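Local coordinates for RavO (Legionella pneumophila subsp. pneumophila, PDB 6DM4), which binds a phosphotyrosine peptide of human Shc1 through its SH2 domain, the part of the longer protein captured here, at residues S45-D50 against K54-A59; Y73-N76 against E80-S83; E20-G25 against E38-W43. All coordinates share one frame; numbering follows the deposited sequence.

Contact 1: residues S45-D50 against K54-A59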
ATOM      1  N   SER A  45       5.295 -10.508   9.913  1.00 44.49           N
ATOM      2  CA  SER A  45       4.784 -11.835  10.233  1.00 48.59           C
ATOM      3  C   SER A  45       3.568 -11.788  11.149  1.00 49.92           C
ATOM      4  O   SER A  45       2.779 -12.741  11.165  1.00 52.23           O
ATOM      5  CB  SER A  45       5.881 -12.673  10.892  1.00 54.35           C
ATOM      6  OG  SER A  45       6.069 -12.289  12.245  1.00 56.18           O
ATOM      7  N   ALA A  46       3.400 -10.710  11.918  1.00 48.68           N
ATOM      8  CA  ALA A  46       2.298 -10.632  12.870  1.00 51.11           C
ATOM      9  C   ALA A  46       0.936 -10.540  12.198  1.00 51.69           C
ATOM     10  O   ALA A  46      -0.078 -10.728  12.877  1.00 52.25           O
ATOM     11  CB  ALA A  46       2.488  -9.433  13.800  1.00 48.61           C
ATOM     12  N   ASN A  47       0.884 -10.258  10.895  1.00 52.09           N
ATOM     13  CA  ASN A  47      -0.405 -10.121  10.223  1.00 56.22           C
ATOM     14  C   ASN A  47      -1.137 -11.457  10.143  1.00 66.77           C
ATOM     15  O   ASN A  47      -2.354 -11.516  10.351  1.00 66.38           O
ATOM     16  CB  ASN A  47      -0.205  -9.515   8.836  1.00 51.53           C
ATOM     17  CG  ASN A  47       0.130  -8.039   8.896  1.00 46.95           C
ATOM     18  OD1 ASN A  47      -0.638  -7.240   9.429  1.00 47.78           O
ATOM     19  ND2 ASN A  47       1.288  -7.671   8.364  1.00 43.17           N
ATOM     20  N   GLU A  48      -0.415 -12.537   9.847  1.00 78.54           N
ATOM     21  CA  GLU A  48      -0.984 -13.878   9.834  1.00 86.28           C
ATOM     22  C   GLU A  48      -0.841 -14.595  11.172  1.00 91.60           C
ATOM     23  O   GLU A  48      -1.495 -15.622  11.381  1.00 96.65           O
ATOM     24  CB  GLU A  48      -0.318 -14.720   8.738  1.00 89.99           C
ATOM     25  CG  GLU A  48      -1.238 -15.110   7.591  1.00 95.09           C
ATOM     26  CD  GLU A  48      -0.481 -15.704   6.415  1.00 98.96           C
ATOM     27  OE1 GLU A  48       0.190 -14.939   5.689  1.00 96.22           O
ATOM     28  OE2 GLU A  48      -0.556 -16.935   6.214  1.00104.66           O
ATOM     29  N   SER A  49      -0.023 -14.065  12.082  1.00 92.27           N
ATOM     30  CA  SER A  49       0.372 -14.782  13.288  1.00 98.03           C
ATOM     31  C   SER A  49      -0.711 -14.797  14.360  1.00101.53           C
ATOM     32  O   SER A  49      -1.445 -15.781  14.494  1.00107.01           O
ATOM     33  CB  SER A  49       1.656 -14.174  13.857  1.00 96.44           C
ATOM     34  OG  SER A  49       1.846 -14.544  15.211  1.00101.04           O
ATOM     35  N   ASP A  50      -0.812 -13.722  15.138  1.00160.36           N
ATOM     36  CA  ASP A  50      -1.628 -13.726  16.346  1.00165.38           C
ATOM     37  C   ASP A  50      -2.532 -12.493  16.341  1.00159.48           C
ATOM     38  O   ASP A  50      -2.759 -11.859  15.303  1.00152.13           O
ATOM     39  CB  ASP A  50      -0.711 -13.814  17.576  1.00171.73           C
ATOM     40  CG  ASP A  50      -1.463 -14.160  18.849  1.00180.30           C
ATOM     41  OD1 ASP A  50      -1.520 -13.305  19.757  1.00181.14           O
ATOM     42  OD2 ASP A  50      -2.008 -15.281  18.936  1.00186.71           O
ATOM     43  N   LYS A  54      -6.548  -5.868  15.155  1.00103.27           N
ATOM     44  CA  LYS A  54      -6.578  -4.499  15.650  1.00 97.94           C
ATOM     45  C   LYS A  54      -5.557  -3.604  14.969  1.00 85.65           C
ATOM     46  O   LYS A  54      -5.780  -2.396  14.866  1.00 81.67           O
ATOM     47  CB  LYS A  54      -6.351  -4.465  17.169  1.00112.29           C
ATOM     48  CG  LYS A  54      -6.478  -3.072  17.780  1.00 85.45           C
ATOM     49  CD  LYS A  54      -6.701  -3.109  19.285  1.00 95.25           C
ATOM     50  CE  LYS A  54      -6.314  -1.781  19.927  1.00 90.28           C
ATOM     51  NZ  LYS A  54      -6.830  -0.611  19.157  1.00 81.79           N
ATOM     52  N   TYR A  55      -4.457  -4.171  14.482  1.00 50.02           N
ATOM     53  CA  TYR A  55      -3.447  -3.421  13.756  1.00 45.79           C
ATOM     54  C   TYR A  55      -3.156  -4.100  12.427  1.00 45.65           C
ATOM     55  O   TYR A  55      -3.329  -5.312  12.277  1.00 49.50           O
ATOM     56  CB  TYR A  55      -2.130  -3.312  14.538  1.00 45.89           C
ATOM     57  CG  TYR A  55      -2.247  -2.682  15.902  1.00 47.97           C
ATOM     58  CD1 TYR A  55      -2.519  -3.453  17.023  1.00 51.07           C
ATOM     59  CD2 TYR A  55      -2.064  -1.319  16.072  1.00 47.72           C
ATOM     60  CE1 TYR A  55      -2.622  -2.881  18.276  1.00 53.18           C
ATOM     61  CE2 TYR A  55      -2.166  -0.735  17.324  1.00 49.57           C
ATOM     62  CZ  TYR A  55      -2.445  -1.520  18.421  1.00 51.99           C
ATOM     63  OH  TYR A  55      -2.545  -0.940  19.666  1.00 56.13           O
ATOM     64  N   VAL A  56      -2.709  -3.305  11.467  1.00 41.67           N
ATOM     65  CA  VAL A  56      -1.952  -3.818  10.330  1.00 39.94           C
ATOM     66  C   VAL A  56      -0.479  -3.666  10.673  1.00 39.20           C
ATOM     67  O   VAL A  56      -0.037  -2.581  11.069  1.00 38.34           O
ATOM     68  CB  VAL A  56      -2.307  -3.067   9.036  1.00 39.30           C
ATOM     69  CG1 VAL A  56      -1.381  -3.490   7.899  1.00 36.96           C
ATOM     70  CG2 VAL A  56      -3.760  -3.319   8.663  1.00 41.67           C
ATOM     71  N   PHE A  57       0.280  -4.750  10.542  1.00 38.15           N
ATOM     72  CA  PHE A  57       1.647  -4.796  11.039  1.00 37.26           C
ATOM     73  C   PHE A  57       2.634  -4.629   9.890  1.00 36.35           C
ATOM     74  O   PHE A  57       2.516  -5.294   8.855  1.00 34.88           O
ATOM     75  CB  PHE A  57       1.909  -6.108  11.778  1.00 38.42           C
ATOM     76  CG  PHE A  57       1.085  -6.278  13.027  1.00 42.52           C
ATOM     77  CD1 PHE A  57       1.512  -5.747  14.230  1.00 42.78           C
ATOM     78  CD2 PHE A  57      -0.107  -6.988  12.999  1.00 44.54           C
ATOM     79  CE1 PHE A  57       0.756  -5.912  15.386  1.00 45.35           C
ATOM     80  CE2 PHE A  57      -0.860  -7.154  14.144  1.00 46.51           C
ATOM     81  CZ  PHE A  57      -0.430  -6.614  15.339  1.00 47.57           C
ATOM     82  N   ILE A  58       3.605  -3.741  10.083  1.00 36.28           N
ATOM     83  CA  ILE A  58       4.673  -3.491   9.125  1.00 34.92           C
ATOM     84  C   ILE A  58       5.994  -3.591   9.868  1.00 32.97           C
ATOM     85  O   ILE A  58       6.153  -2.989  10.934  1.00 32.59           O
ATOM     86  CB  ILE A  58       4.543  -2.106   8.462  1.00 35.41           C
ATOM     87  CG1 ILE A  58       3.147  -1.919   7.864  1.00 37.14           C
ATOM     88  CG2 ILE A  58       5.627  -1.929   7.404  1.00 35.81           C
ATOM     89  CD1 ILE A  58       2.831  -2.880   6.762  1.00 38.34           C
ATOM     90  N   ALA A  59       6.942  -4.342   9.312  1.00 30.15           N
ATOM     91  CA  ALA A  59       8.253  -4.466   9.922  1.00 30.15           C
ATOM     92  C   ALA A  59       9.285  -3.682   9.125  1.00 29.99           C
ATOM     93  O   ALA A  59       9.202  -3.577   7.899  1.00 31.17           O
ATOM     94  CB  ALA A  59       8.693  -5.934  10.026  1.00 28.71           C
TER
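Asn47 and Phe57 illustrate how a side-chain amide can stand in for a missing strand: the amide pairs with both the backbone N and the backbone O of one residue, much as a neighbouring strand would. The Asn47 side chain starts from a short, weakly bonded helical turn, 46-49. From CB the chain turns so that CG stands anti to its own carbonyl carbon (chi1 -73°), which carries the amide over to strand 55-64. There Asn47 CG lies 3.6 Å from Phe57 O. The two tip atoms then divide the work. On one branch, Asn47 OD1 accepts the Phe57 N-H at 2.9 Å along a nearly straight line (171°), the donor lying moderately tilted from the carbonyl plane. Asn47 OD1 also meets the edge of the ring, 3.6 Å from Phe57 CD2. On the other branch, Asn47 ND2 donates to Phe57 O at 2.7 Å, close to its own amide plane. With both ends engaged, the amide's rotation is fixed; ND2 has a further, weak bond to Ser44 O.

Beside this polar pair, Ala46 places its CB over one face of the Phe57 ring, 3.7 Å from the centroid, a CH-pi contact. The opposite face receives Tyr55 CB, so the ring is sandwiched between its own strand and the turn. Ser45 OG hydrogen-bonds the modified residue of the bound peptide, presumably its phosphotyrosine, consistent with this turn being part of the phosphate-binding loop of an SH2 domain. Val56 and Ile58 bond through their backbones to strand 67-76, whereas Ala59 pairs with Arg42 of strand 40-43; Asn47 thus takes up the sheet edge just beyond that strand, while Val56 packs against Ile5 of helix 4-13.

Contact 2: residues Y73-N76 against E80-S83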
ATOM      1  N   TYR A  73       6.127  -2.427  13.546  1.00 34.18           N
ATOM      2  CA  TYR A  73       5.216  -1.298  13.672  1.00 35.57           C
ATOM      3  C   TYR A  73       3.785  -1.758  13.437  1.00 36.63           C
ATOM      4  O   TYR A  73       3.539  -2.764  12.765  1.00 35.98           O
ATOM      5  CB  TYR A  73       5.566  -0.180  12.678  1.00 33.93           C
ATOM      6  CG  TYR A  73       6.940   0.398  12.904  1.00 35.79           C
ATOM      7  CD1 TYR A  73       7.169   1.331  13.909  1.00 37.26           C
ATOM      8  CD2 TYR A  73       8.011   0.002  12.121  1.00 33.81           C
ATOM      9  CE1 TYR A  73       8.426   1.855  14.119  1.00 39.32           C
ATOM     10  CE2 TYR A  73       9.272   0.515  12.324  1.00 34.96           C
ATOM     11  CZ  TYR A  73       9.478   1.434  13.322  1.00 37.03           C
ATOM     12  OH  TYR A  73      10.743   1.939  13.517  1.00 39.55           O
ATOM     13  N   GLY A  74       2.842  -1.005  13.989  1.00 37.34           N
ATOM     14  CA  GLY A  74       1.434  -1.304  13.809  1.00 37.97           C
ATOM     15  C   GLY A  74       0.651  -0.043  13.514  1.00 38.73           C
ATOM     16  O   GLY A  74       0.966   1.039  14.014  1.00 39.61           O
ATOM     17  N   ILE A  75      -0.380  -0.197  12.684  1.00 38.61           N
ATOM     18  CA  ILE A  75      -1.312   0.875  12.348  1.00 40.07           C
ATOM     19  C   ILE A  75      -2.705   0.435  12.773  1.00 42.45           C
ATOM     20  O   ILE A  75      -3.173  -0.630  12.354  1.00 42.89           O
ATOM     21  CB  ILE A  75      -1.292   1.203  10.842  1.00 39.03           C
ATOM     22  CG1 ILE A  75       0.138   1.393  10.338  1.00 38.67           C
ATOM     23  CG2 ILE A  75      -2.146   2.439  10.548  1.00 40.66           C
ATOM     24  CD1 ILE A  75       0.254   1.296   8.820  1.00 40.08           C
ATOM     25  N   ASN A  76      -3.375   1.250  13.586  1.00 43.65           N
ATOM     26  CA  ASN A  76      -4.703   0.871  14.039  1.00 44.89           C
ATOM     27  C   ASN A  76      -5.758   1.357  13.042  1.00 46.45           C
ATOM     28  O   ASN A  76      -5.448   2.014  12.048  1.00 45.29           O
ATOM     29  CB  ASN A  76      -4.961   1.369  15.470  1.00 47.19           C
ATOM     30  CG  ASN A  76      -5.116   2.891  15.588  1.00 47.78           C
ATOM     31  OD1 ASN A  76      -5.370   3.608  14.619  1.00 47.84           O
ATOM     32  ND2 ASN A  76      -4.985   3.381  16.815  1.00 49.54           N
ATOM     33  N   GLU A  80      -3.496   5.486  13.455  1.00 54.50           N
ATOM     34  CA  GLU A  80      -2.431   5.813  14.392  1.00 50.16           C
ATOM     35  C   GLU A  80      -1.294   4.803  14.286  1.00 47.06           C
ATOM     36  O   GLU A  80      -1.529   3.601  14.134  1.00 46.54           O
ATOM     37  CB  GLU A  80      -2.973   5.826  15.819  1.00 53.40           C
ATOM     38  CG  GLU A  80      -4.103   6.808  16.045  1.00 67.81           C
ATOM     39  CD  GLU A  80      -4.368   7.021  17.518  1.00 70.94           C
ATOM     40  OE1 GLU A  80      -4.054   8.117  18.026  1.00 72.40           O
ATOM     41  OE2 GLU A  80      -4.877   6.083  18.167  1.00 72.04           O
ATOM     42  N   LEU A  81      -0.061   5.298  14.383  1.00 45.56           N
ATOM     43  CA  LEU A  81       1.143   4.485  14.269  1.00 44.68           C
ATOM     44  C   LEU A  81       1.686   4.128  15.648  1.00 44.07           C
ATOM     45  O   LEU A  81       1.584   4.909  16.599  1.00 46.20           O
ATOM     46  CB  LEU A  81       2.218   5.218  13.461  1.00 44.00           C
ATOM     47  CG  LEU A  81       3.512   4.468  13.128  1.00 44.02           C
ATOM     48  CD1 LEU A  81       3.234   3.206  12.314  1.00 42.51           C
ATOM     49  CD2 LEU A  81       4.484   5.384  12.396  1.00 44.49           C
ATOM     50  N   PHE A  82       2.254   2.926  15.749  1.00 42.96           N
ATOM     51  CA  PHE A  82       2.795   2.418  17.002  1.00 44.14           C
ATOM     52  C   PHE A  82       4.020   1.563  16.714  1.00 42.40           C
ATOM     53  O   PHE A  82       4.055   0.839  15.717  1.00 40.87           O
ATOM     54  CB  PHE A  82       1.773   1.567  17.770  1.00 46.40           C
ATOM     55  CG  PHE A  82       0.470   2.268  18.044  1.00 48.84           C
ATOM     56  CD1 PHE A  82      -0.524   2.320  17.079  1.00 52.41           C
ATOM     57  CD2 PHE A  82       0.236   2.860  19.270  1.00 51.85           C
ATOM     58  CE1 PHE A  82      -1.724   2.963  17.331  1.00 51.51           C
ATOM     59  CE2 PHE A  82      -0.964   3.509  19.530  1.00 58.25           C
ATOM     60  CZ  PHE A  82      -1.944   3.559  18.561  1.00 54.59           C
ATOM     61  N   SER A  83       5.016   1.649  17.590  1.00 43.16           N
ATOM     62  CA  SER A  83       6.078   0.656  17.638  1.00 45.03           C
ATOM     63  C   SER A  83       5.639  -0.455  18.581  1.00 47.96           C
ATOM     64  O   SER A  83       4.966  -0.200  19.584  1.00 46.85           O
ATOM     65  CB  SER A  83       7.393   1.276  18.113  1.00 43.14           C
ATOM     66  OG  SER A  83       7.326   1.606  19.488  1.00 45.72           O
TER
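Gly74 and Phe82 form the hydrogen-bonded pair at the middle of an antiparallel beta hairpin, strands 67-76 and 81-84 of the central SH2 sheet, and the hairpin shows how a closely packed apolar face can give way to a polar, solvent-side end at the turn. Gly74 N bonds to Phe82 O at 2.8 Å and Phe82 N returns the bond to Gly74 O; toward the turn, Asn76 N adds a third to Glu80 O. Tyr73-Ser83 and Ile75-Leu81 are the non-hydrogen-bonded pairs on either side of the central one.

The closely packed part is the face of Tyr73, Ile75 and Leu81, which Ser83 shares. Leu81 turns CG away from its backbone N (chi1 -175°), and Leu81 CD1 reaches both neighbours, 4.1 Å from Tyr73 CB and from Ile75 CG1. Helices close over this apolar layer: Ile75 meets Ile5, Val8 and Ile12 of helix 4-13, while Leu81 and Tyr73 meet Leu105 of helix 101-119, where the Tyr73 hydroxyl bonds His108 ND1.

Toward the turn the character changes, and exposed Glu80 lies at the solvent side. Asn76 ties the two strands together beside the turn, using both polar atoms of its amide. Its OD1 accepts Glu80 N at 2.9 Å, although the donor stands well above the carbonyl plane. Its ND2 gives a hydrogen to Glu80 OE2 at 3.0 Å, in the amide plane and onto the anti lone pair of that oxygen. The Phe82 ring, which meets Tyr55 edge-to-face, comes alongside, and Asn76 ND2 lies 3.3 Å from Phe82 CE1 at the ring's edge.

Contact 3: residues E20-G25 against E38-W43. With SO4 (sulfate ion), chain H.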
ATOM      1  N   GLU A  20       7.571  -5.615  -1.281  1.00 29.14           N
ATOM      2  CA  GLU A  20       6.411  -6.497  -1.217  1.00 31.47           C
ATOM      3  C   GLU A  20       6.766  -7.965  -1.423  1.00 34.07           C
ATOM      4  O   GLU A  20       5.981  -8.835  -1.033  1.00 37.04           O
ATOM      5  CB  GLU A  20       5.356  -6.079  -2.247  1.00 34.19           C
ATOM      6  CG  GLU A  20       5.787  -6.214  -3.695  1.00 39.25           C
ATOM      7  CD  GLU A  20       6.384  -4.934  -4.247  1.00 42.65           C
ATOM      8  OE1 GLU A  20       6.964  -4.158  -3.456  1.00 42.35           O
ATOM      9  OE2 GLU A  20       6.263  -4.702  -5.469  1.00 44.75           O
ATOM     10  N   ASN A  21       7.913  -8.269  -2.023  1.00 32.93           N
ATOM     11  CA  ASN A  21       8.274  -9.650  -2.304  1.00 38.14           C
ATOM     12  C   ASN A  21       9.225 -10.237  -1.269  1.00 38.93           C
ATOM     13  O   ASN A  21       9.759 -11.332  -1.483  1.00 38.82           O
ATOM     14  CB  ASN A  21       8.880  -9.762  -3.704  1.00 41.89           C
ATOM     15  CG  ASN A  21       7.889  -9.395  -4.798  1.00 46.69           C
ATOM     16  OD1 ASN A  21       8.194  -8.590  -5.682  1.00 48.99           O
ATOM     17  ND2 ASN A  21       6.698  -9.986  -4.746  1.00 47.17           N
ATOM     18  N   ILE A  22       9.438  -9.547  -0.151  1.00 36.67           N
ATOM     19  CA  ILE A  22      10.319 -10.018   0.913  1.00 37.06           C
ATOM     20  C   ILE A  22       9.445 -10.343   2.113  1.00 40.46           C
ATOM     21  O   ILE A  22       8.928  -9.440   2.784  1.00 41.31           O
ATOM     22  CB  ILE A  22      11.394  -8.985   1.268  1.00 34.82           C
ATOM     23  CG1 ILE A  22      12.301  -8.728   0.066  1.00 34.52           C
ATOM     24  CG2 ILE A  22      12.222  -9.464   2.449  1.00 36.59           C
ATOM     25  CD1 ILE A  22      13.447  -7.796   0.367  1.00 33.77           C
ATOM     26  N   ARG A  23       9.265 -11.630   2.394  1.00 45.25           N
ATOM     27  CA  ARG A  23       8.402 -12.028   3.501  1.00 51.16           C
ATOM     28  C   ARG A  23       9.053 -12.871   4.596  1.00 51.87           C
ATOM     29  O   ARG A  23       8.794 -12.652   5.779  1.00 54.76           O
ATOM     30  CB  ARG A  23       7.160 -12.749   2.967  1.00 58.38           C
ATOM     31  CG  ARG A  23       6.344 -11.932   1.979  1.00 63.79           C
ATOM     32  CD  ARG A  23       5.578 -10.822   2.681  1.00 67.04           C
ATOM     33  NE  ARG A  23       4.156 -10.846   2.352  1.00 72.71           N
ATOM     34  CZ  ARG A  23       3.326 -11.825   2.697  1.00 78.73           C
ATOM     35  NH1 ARG A  23       3.774 -12.865   3.387  1.00 81.26           N
ATOM     36  NH2 ARG A  23       2.047 -11.764   2.355  1.00 81.87           N
ATOM     37  N   THR A  24       9.890 -13.833   4.218  1.00 47.33           N
ATOM     38  CA  THR A  24      10.499 -14.688   5.219  1.00 45.56           C
ATOM     39  C   THR A  24      11.800 -14.084   5.735  1.00 40.67           C
ATOM     40  O   THR A  24      12.383 -13.183   5.126  1.00 38.06           O
ATOM     41  CB  THR A  24      10.772 -16.072   4.634  1.00 49.09           C
ATOM     42  OG1 THR A  24      11.770 -15.959   3.611  1.00 45.79           O
ATOM     43  CG2 THR A  24       9.493 -16.654   4.037  1.00 51.62           C
ATOM     44  N   GLY A  25      12.254 -14.599   6.881  1.00 40.82           N
ATOM     45  CA  GLY A  25      13.559 -14.210   7.389  1.00 38.44           C
ATOM     46  C   GLY A  25      14.686 -14.569   6.443  1.00 36.55           C
ATOM     47  O   GLY A  25      15.667 -13.827   6.326  1.00 32.88           O
ATOM     48  N   GLU A  38      19.758   1.378   3.317  1.00 33.37           N
ATOM     49  CA  GLU A  38      19.853   1.645   4.749  1.00 36.27           C
ATOM     50  C   GLU A  38      18.814   0.854   5.531  1.00 32.18           C
ATOM     51  O   GLU A  38      19.084   0.408   6.651  1.00 34.44           O
ATOM     52  CB  GLU A  38      19.716   3.142   5.030  1.00 41.60           C
ATOM     53  CG  GLU A  38      20.972   3.954   4.726  1.00 48.55           C
ATOM     54  CD  GLU A  38      22.180   3.524   5.552  1.00 55.14           C
ATOM     55  OE1 GLU A  38      22.010   3.171   6.740  1.00 56.59           O
ATOM     56  OE2 GLU A  38      23.305   3.540   5.006  1.00 58.34           O
ATOM     57  N   PHE A  39      17.620   0.676   4.973  1.00 29.05           N
ATOM     58  CA  PHE A  39      16.619  -0.168   5.610  1.00 28.78           C
ATOM     59  C   PHE A  39      15.587  -0.567   4.573  1.00 27.08           C
ATOM     60  O   PHE A  39      15.509   0.021   3.493  1.00 28.20           O
ATOM     61  CB  PHE A  39      15.940   0.533   6.802  1.00 27.48           C
ATOM     62  CG  PHE A  39      15.044   1.684   6.414  1.00 30.15           C
ATOM     63  CD1 PHE A  39      15.560   2.962   6.259  1.00 33.33           C
ATOM     64  CD2 PHE A  39      13.682   1.490   6.229  1.00 30.12           C
ATOM     65  CE1 PHE A  39      14.732   4.028   5.912  1.00 34.26           C
ATOM     66  CE2 PHE A  39      12.847   2.553   5.875  1.00 32.76           C
ATOM     67  CZ  PHE A  39      13.375   3.820   5.717  1.00 35.07           C
ATOM     68  N   ILE A  40      14.798  -1.584   4.913  1.00 27.86           N
ATOM     69  CA  ILE A  40      13.604  -1.910   4.146  1.00 28.41           C
ATOM     70  C   ILE A  40      12.399  -1.931   5.072  1.00 29.14           C
ATOM     71  O   ILE A  40      12.513  -2.084   6.289  1.00 29.37           O
ATOM     72  CB  ILE A  40      13.720  -3.256   3.411  1.00 29.05           C
ATOM     73  CG1 ILE A  40      13.893  -4.411   4.410  1.00 30.09           C
ATOM     74  CG2 ILE A  40      14.839  -3.183   2.411  1.00 29.93           C
ATOM     75  CD1 ILE A  40      13.881  -5.801   3.768  1.00 34.38           C
ATOM     76  N   LEU A  41      11.232  -1.781   4.464  1.00 27.89           N
ATOM     77  CA  LEU A  41       9.955  -2.064   5.095  1.00 27.35           C
ATOM     78  C   LEU A  41       9.338  -3.279   4.417  1.00 29.17           C
ATOM     79  O   LEU A  41       9.590  -3.548   3.236  1.00 28.28           O
ATOM     80  CB  LEU A  41       9.012  -0.864   4.997  1.00 25.65           C
ATOM     81  CG  LEU A  41       9.516   0.397   5.698  1.00 29.22           C
ATOM     82  CD1 LEU A  41       8.633   1.576   5.379  1.00 30.36           C
ATOM     83  CD2 LEU A  41       9.564   0.169   7.192  1.00 31.02           C
ATOM     84  N   ARG A  42       8.544  -4.029   5.173  1.00 30.02           N
ATOM     85  CA  ARG A  42       8.030  -5.286   4.650  1.00 29.83           C
ATOM     86  C   ARG A  42       6.769  -5.656   5.401  1.00 30.10           C
ATOM     87  O   ARG A  42       6.488  -5.133   6.484  1.00 30.15           O
ATOM     88  CB  ARG A  42       9.062  -6.417   4.770  1.00 32.30           C
ATOM     89  CG  ARG A  42       9.617  -6.583   6.172  1.00 31.41           C
ATOM     90  CD  ARG A  42      10.672  -7.668   6.231  1.00 34.40           C
ATOM     91  NE  ARG A  42      11.253  -7.800   7.564  1.00 35.99           N
ATOM     92  CZ  ARG A  42      10.662  -8.429   8.573  1.00 39.26           C
ATOM     93  NH1 ARG A  42       9.469  -8.984   8.398  1.00 38.54           N
ATOM     94  NH2 ARG A  42      11.265  -8.514   9.754  1.00 42.71           N
ATOM     95  N   TRP A  43       6.020  -6.582   4.815  1.00 32.19           N
ATOM     96  CA  TRP A  43       4.817  -7.097   5.454  1.00 37.32           C
ATOM     97  C   TRP A  43       5.210  -7.979   6.641  1.00 37.12           C
ATOM     98  O   TRP A  43       5.919  -8.972   6.476  1.00 36.38           O
ATOM     99  CB  TRP A  43       3.994  -7.866   4.425  1.00 39.99           C
ATOM    100  CG  TRP A  43       2.611  -8.284   4.844  1.00 43.62           C
ATOM    101  CD1 TRP A  43       2.226  -9.532   5.237  1.00 46.96           C
ATOM    102  CD2 TRP A  43       1.425  -7.473   4.864  1.00 44.69           C
ATOM    103  NE1 TRP A  43       0.884  -9.548   5.512  1.00 49.73           N
ATOM    104  CE2 TRP A  43       0.368  -8.297   5.299  1.00 47.70           C
ATOM    105  CE3 TRP A  43       1.157  -6.130   4.574  1.00 42.81           C
ATOM    106  CZ2 TRP A  43      -0.936  -7.824   5.445  1.00 49.07           C
ATOM    107  CZ3 TRP A  43      -0.139  -5.662   4.719  1.00 43.41           C
ATOM    108  CH2 TRP A  43      -1.169  -6.507   5.152  1.00 47.05           C
TER
HETATM  109  S   SO4 H1001      18.404   3.857   1.188  1.00 68.61           S
HETATM  110  O1  SO4 H1001      18.275   3.351  -0.177  1.00 68.10           O
HETATM  111  O2  SO4 H1001      19.786   3.707   1.638  1.00 68.87           O
HETATM  112  O3  SO4 H1001      17.519   3.104   2.072  1.00 67.71           O
HETATM  113  O4  SO4 H1001      18.049   5.273   1.223  1.00 68.91           O
HETATM  114  O   HOH W   1       6.775  -7.717   2.382  1.00 32.77           O
HETATM  115  O   HOH W   2       8.412  -9.862   5.736  1.00 43.13           O
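The irregular backbone of Ile22 and Arg23 passes the end of strand 40-43 with Arg23 and Trp43 nearest, their CA atoms 6.4 Å apart, a spacing bridged by water rather than by direct backbone pairing. One water accepts the Trp43 N-H at 2.8 Å and sits equally close to Ile22 O. A second takes a hydrogen from Arg42 NH1 and lies 2.7 Å from Trp43 O and 2.8 Å from Arg23 O, so the two waters link backbone atoms of both segments.

Around them the side chains fill in. Arg23, though poorly ordered, bends at chi2 and chi3 and runs alongside Trp43, pointing the same way. Trp43 CD1 lies over the centre of one face of the guanidinium, 3.6 Å from Arg23 CZ, with the two planes 27° apart. At the other end, Ile22 and Ile40 cross at about a right angle and touch through their CD1 methyls, 4.0 Å apart. Between these contacts Ile22 O rests against Arg42 CB. From there Arg42 extends straight to its NE, which bonds Ser61 OG, while NH2 reaches Ser70 OG and the modified residue of the bound peptide, presumably its phosphotyrosine. This is consistent with the phosphotyrosine-binding arginine of SH2 domains, and the water on Arg42 NH1 may help to position it.

Beyond the contact, Glu38 N holds a sulfate, probably from the crystallisation liquor, together with Arg16. Helix 25-34, which Thr24 caps through Glu27 N, covers Ile22 and Arg42 with Val28 and places Tyr31 on both isoleucines; strand 55-64 flanks strand 40-43 within the sheet.

How the contacts relate
Followed from the N terminus, the three contacts close in series, none enclosing or crossing another. Contact 3 comes first and spans the longest loop, which holds helix 25-34, bringing the segment after helix 4-13 back to strand 40-43. Contact 1 then closes a short connection from the turn after that strand onto strand 55-64. Contact 2 closes the hairpin of strands 67-76 and 81-84. Contact 1 is the middle link in space as well: its strand bonds to Arg42 of contact 3 on one edge and to Tyr73 and Ile75 of contact 2 on the other. Contacts 2 and 3, with centres about 17 Å apart, do not touch.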